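Local coordinates for PGRP domain of peptidoglycan recognition protein 3 (Branchiostoma belcheri tsingtauense, PDB 4ZXM) that probably hydrolyses the amide bond between N-acetylmuramic acid and L-alanine in bacterial peptidoglycan, as an amidase-type peptidoglycan recognition protein, at residues I121-G126 with L243-I248. Residues are numbered along the deposited sequence; the frame is centred on the assembly and turned at random.
Sequences IHHSAG and LLYDDI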
ATOM      1  N   ILE A 121      -5.115   3.831   2.620  1.00 44.00           N
ATOM      2  CA  ILE A 121      -5.316   2.770   1.648  1.00 45.68           C
ATOM      3  C   ILE A 121      -5.562   3.342   0.264  1.00 43.94           C
ATOM      4  O   ILE A 121      -6.365   4.250   0.084  1.00 42.41           O
ATOM      5  CB  ILE A 121      -6.435   1.835   2.091  1.00 48.30           C
ATOM      6  CG1 ILE A 121      -5.926   1.037   3.290  1.00 51.06           C
ATOM      7  CG2 ILE A 121      -6.841   0.891   0.964  1.00 48.70           C
ATOM      8  CD1 ILE A 121      -7.018   0.316   4.023  1.00 56.37           C
ATOM      9  N   HIS A 122      -4.831   2.798  -0.701  1.00 44.59           N
ATOM     10  CA  HIS A 122      -4.884   3.232  -2.089  1.00 44.98           C
ATOM     11  C   HIS A 122      -5.307   2.064  -2.957  1.00 44.88           C
ATOM     12  O   HIS A 122      -5.449   0.942  -2.478  1.00 46.02           O
ATOM     13  CB  HIS A 122      -3.500   3.669  -2.555  1.00 45.38           C
ATOM     14  CG  HIS A 122      -2.943   4.818  -1.790  1.00 46.17           C
ATOM     15  ND1 HIS A 122      -3.057   6.120  -2.225  1.00 47.66           N
ATOM     16  CD2 HIS A 122      -2.266   4.865  -0.620  1.00 47.49           C
ATOM     17  CE1 HIS A 122      -2.480   6.923  -1.349  1.00 47.52           C
ATOM     18  NE2 HIS A 122      -1.987   6.186  -0.369  1.00 47.97           N
ATOM     19  N   HIS A 123      -5.491   2.345  -4.238  1.00 45.90           N
ATOM     20  CA  HIS A 123      -5.584   1.308  -5.258  1.00 45.56           C
ATOM     21  C   HIS A 123      -4.846   1.803  -6.496  1.00 44.47           C
ATOM     22  O   HIS A 123      -4.752   3.005  -6.738  1.00 43.83           O
ATOM     23  CB  HIS A 123      -7.042   0.908  -5.542  1.00 47.85           C
ATOM     24  CG  HIS A 123      -7.797   1.853  -6.432  1.00 51.09           C
ATOM     25  ND1 HIS A 123      -7.818   3.220  -6.241  1.00 54.24           N
ATOM     26  CD2 HIS A 123      -8.606   1.612  -7.490  1.00 53.46           C
ATOM     27  CE1 HIS A 123      -8.576   3.782  -7.166  1.00 54.07           C
ATOM     28  NE2 HIS A 123      -9.069   2.827  -7.934  1.00 56.17           N
ATOM     29  N   SER A 124      -4.287   0.871  -7.254  1.00 44.64           N
ATOM     30  CA  SER A 124      -3.475   1.212  -8.407  1.00 43.05           C
ATOM     31  C   SER A 124      -4.320   1.783  -9.540  1.00 45.08           C
ATOM     32  O   SER A 124      -3.789   2.417 -10.449  1.00 46.47           O
ATOM     33  CB  SER A 124      -2.719  -0.024  -8.892  1.00 42.23           C
ATOM     34  OG  SER A 124      -3.614  -1.063  -9.245  1.00 42.07           O
ATOM     35  N   ALA A 125      -5.634   1.558  -9.487  1.00 47.39           N
ATOM     36  CA  ALA A 125      -6.536   1.935 -10.570  1.00 47.47           C
ATOM     37  C   ALA A 125      -6.000   1.331 -11.869  1.00 48.09           C
ATOM     38  O   ALA A 125      -5.926   1.989 -12.901  1.00 49.16           O
ATOM     39  CB  ALA A 125      -6.662   3.451 -10.663  1.00 47.04           C
ATOM     40  N   GLY A 126      -5.610   0.063 -11.787  1.00 47.44           N
ATOM     41  CA  GLY A 126      -4.953  -0.624 -12.882  1.00 47.50           C
ATOM     42  C   GLY A 126      -5.302  -2.095 -12.863  1.00 48.43           C
ATOM     43  O   GLY A 126      -6.344  -2.482 -12.337  1.00 48.35           O
ATOM     44  N   LEU A 243     -15.611   0.030  -4.603  1.00 64.03           N
ATOM     45  CA  LEU A 243     -15.947  -1.076  -3.701  1.00 61.86           C
ATOM     46  C   LEU A 243     -14.902  -1.363  -2.623  1.00 59.15           C
ATOM     47  O   LEU A 243     -15.250  -1.840  -1.539  1.00 59.20           O
ATOM     48  CB  LEU A 243     -16.200  -2.353  -4.510  1.00 61.93           C
ATOM     49  CG  LEU A 243     -17.486  -2.353  -5.332  1.00 60.76           C
ATOM     50  CD1 LEU A 243     -17.502  -3.530  -6.289  1.00 61.36           C
ATOM     51  CD2 LEU A 243     -18.691  -2.399  -4.412  1.00 60.41           C
ATOM     52  N   LEU A 244     -13.633  -1.101  -2.928  1.00 56.40           N
ATOM     53  CA  LEU A 244     -12.571  -1.217  -1.933  1.00 55.79           C
ATOM     54  C   LEU A 244     -12.830  -0.237  -0.800  1.00 56.36           C
ATOM     55  O   LEU A 244     -12.885  -0.614   0.371  1.00 55.83           O
ATOM     56  CB  LEU A 244     -11.200  -0.934  -2.557  1.00 56.08           C
ATOM     57  CG  LEU A 244     -10.013  -0.651  -1.619  1.00 55.75           C
ATOM     58  CD1 LEU A 244      -9.762  -1.814  -0.668  1.00 56.85           C
ATOM     59  CD2 LEU A 244      -8.758  -0.333  -2.418  1.00 54.02           C
ATOM     60  N   TYR A 245     -13.013   1.024  -1.160  1.00 58.49           N
ATOM     61  CA  TYR A 245     -13.181   2.069  -0.169  1.00 61.25           C
ATOM     62  C   TYR A 245     -14.492   2.000   0.613  1.00 60.56           C
ATOM     63  O   TYR A 245     -14.610   2.615   1.670  1.00 61.71           O
ATOM     64  CB  TYR A 245     -13.070   3.421  -0.829  1.00 64.89           C
ATOM     65  CG  TYR A 245     -11.713   3.733  -1.451  1.00 73.06           C
ATOM     66  CD1 TYR A 245     -10.523   3.518  -0.758  1.00 74.92           C
ATOM     67  CD2 TYR A 245     -11.631   4.285  -2.729  1.00 78.02           C
ATOM     68  CE1 TYR A 245      -9.297   3.816  -1.336  1.00 75.65           C
ATOM     69  CE2 TYR A 245     -10.412   4.590  -3.309  1.00 79.03           C
ATOM     70  CZ  TYR A 245      -9.248   4.352  -2.611  1.00 77.90           C
ATOM     71  OH  TYR A 245      -8.041   4.654  -3.189  1.00 78.84           O
ATOM     72  N   ASP A 246     -15.477   1.274   0.092  1.00 60.59           N
ATOM     73  CA  ASP A 246     -16.666   0.934   0.873  1.00 63.61           C
ATOM     74  C   ASP A 246     -16.291  -0.033   1.978  1.00 56.70           C
ATOM     75  O   ASP A 246     -16.750   0.096   3.107  1.00 54.23           O
ATOM     76  CB  ASP A 246     -17.732   0.272  -0.003  1.00 72.37           C
ATOM     77  CG  ASP A 246     -18.320   1.218  -1.040  1.00 81.72           C
ATOM     78  OD1 ASP A 246     -18.220   2.455  -0.860  1.00 86.65           O
ATOM     79  OD2 ASP A 246     -18.890   0.714  -2.038  1.00 88.65           O
ATOM     80  N   ASP A 247     -15.456  -1.006   1.633  1.00 52.84           N
ATOM     81  CA  ASP A 247     -15.078  -2.058   2.558  1.00 51.03           C
ATOM     82  C   ASP A 247     -14.295  -1.538   3.750  1.00 48.04           C
ATOM     83  O   ASP A 247     -14.553  -1.939   4.882  1.00 45.51           O
ATOM     84  CB  ASP A 247     -14.252  -3.131   1.853  1.00 53.19           C
ATOM     85  CG  ASP A 247     -14.252  -4.439   2.611  1.00 57.21           C
ATOM     86  OD1 ASP A 247     -15.219  -5.213   2.451  1.00 59.89           O
ATOM     87  OD2 ASP A 247     -13.296  -4.692   3.376  1.00 60.26           O
ATOM     88  N   ILE A 248     -13.353  -0.634   3.508  1.00 46.64           N
ATOM     89  CA  ILE A 248     -12.477  -0.184   4.593  1.00 48.65           C
ATOM     90  C   ILE A 248     -13.230   0.543   5.708  1.00 49.83           C
ATOM     91  O   ILE A 248     -12.667   0.782   6.776  1.00 51.56           O
ATOM     92  CB  ILE A 248     -11.282   0.671   4.110  1.00 46.78           C
ATOM     93  CG1 ILE A 248     -11.750   2.024   3.582  1.00 46.34           C
ATOM     94  CG2 ILE A 248     -10.472  -0.093   3.074  1.00 45.99           C
ATOM     95  CD1 ILE A 248     -10.611   2.946   3.214  1.00 46.15           C
TER
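Tyr245 reaches from helix 243-247 across the end of strand 116-123 and sets its ring against His123. This is the amidase-type PGRP fold, a central mixed sheet flanked by helices. Here the C-terminal helix covers one face of that sheet, and the axes of 121-123 and 243-247 run nearly antiparallel, at 165°. The two rings form an offset edge-to-face pair: the edge of Tyr245 points to the face of His123, with centroids 5.6 Å apart and planes at 79°. His123 ND1 also gives Tyr245 OH a weak, bent hydrogen bond of 3.4 Å. Tyr245 CG lies anti to the carbonyl carbon (chi1 -64°), which lets the ring run out toward the strand although its CB leaves the helix at a slant. Near its plane, the ring edge meets the strand backbone, with Tyr245 CE1 3.3 Å from Ile121 O. A leucine here would probably leave His123 ND1 without this hydroxyl partner and the imidazole freer to turn.

Beside the aromatic pair the contact is apolar. Leu244 puts its CD2 branch between Ile121 CG2 and His123 CB, with Leu244 CD2 3.8 Å from His123 CB.

Phe192 of the adjacent strand 187-192 touches both Ile121 and Leu244, and Trp251 also packs on Ile121. His122 points the other way, where its ring meets those of Tyr157, His179 and His231. The pairing of His122 with His231 is consistent with the zinc site of amidase PGRPs, where the equivalent histidines are ligands. The helix packs on the face of the sheet away from His122. At the far end of the contact, Ile121 CD1 and Ile248 CG2 lie side by side as their side chains run in opposite senses, 3.6 Å apart.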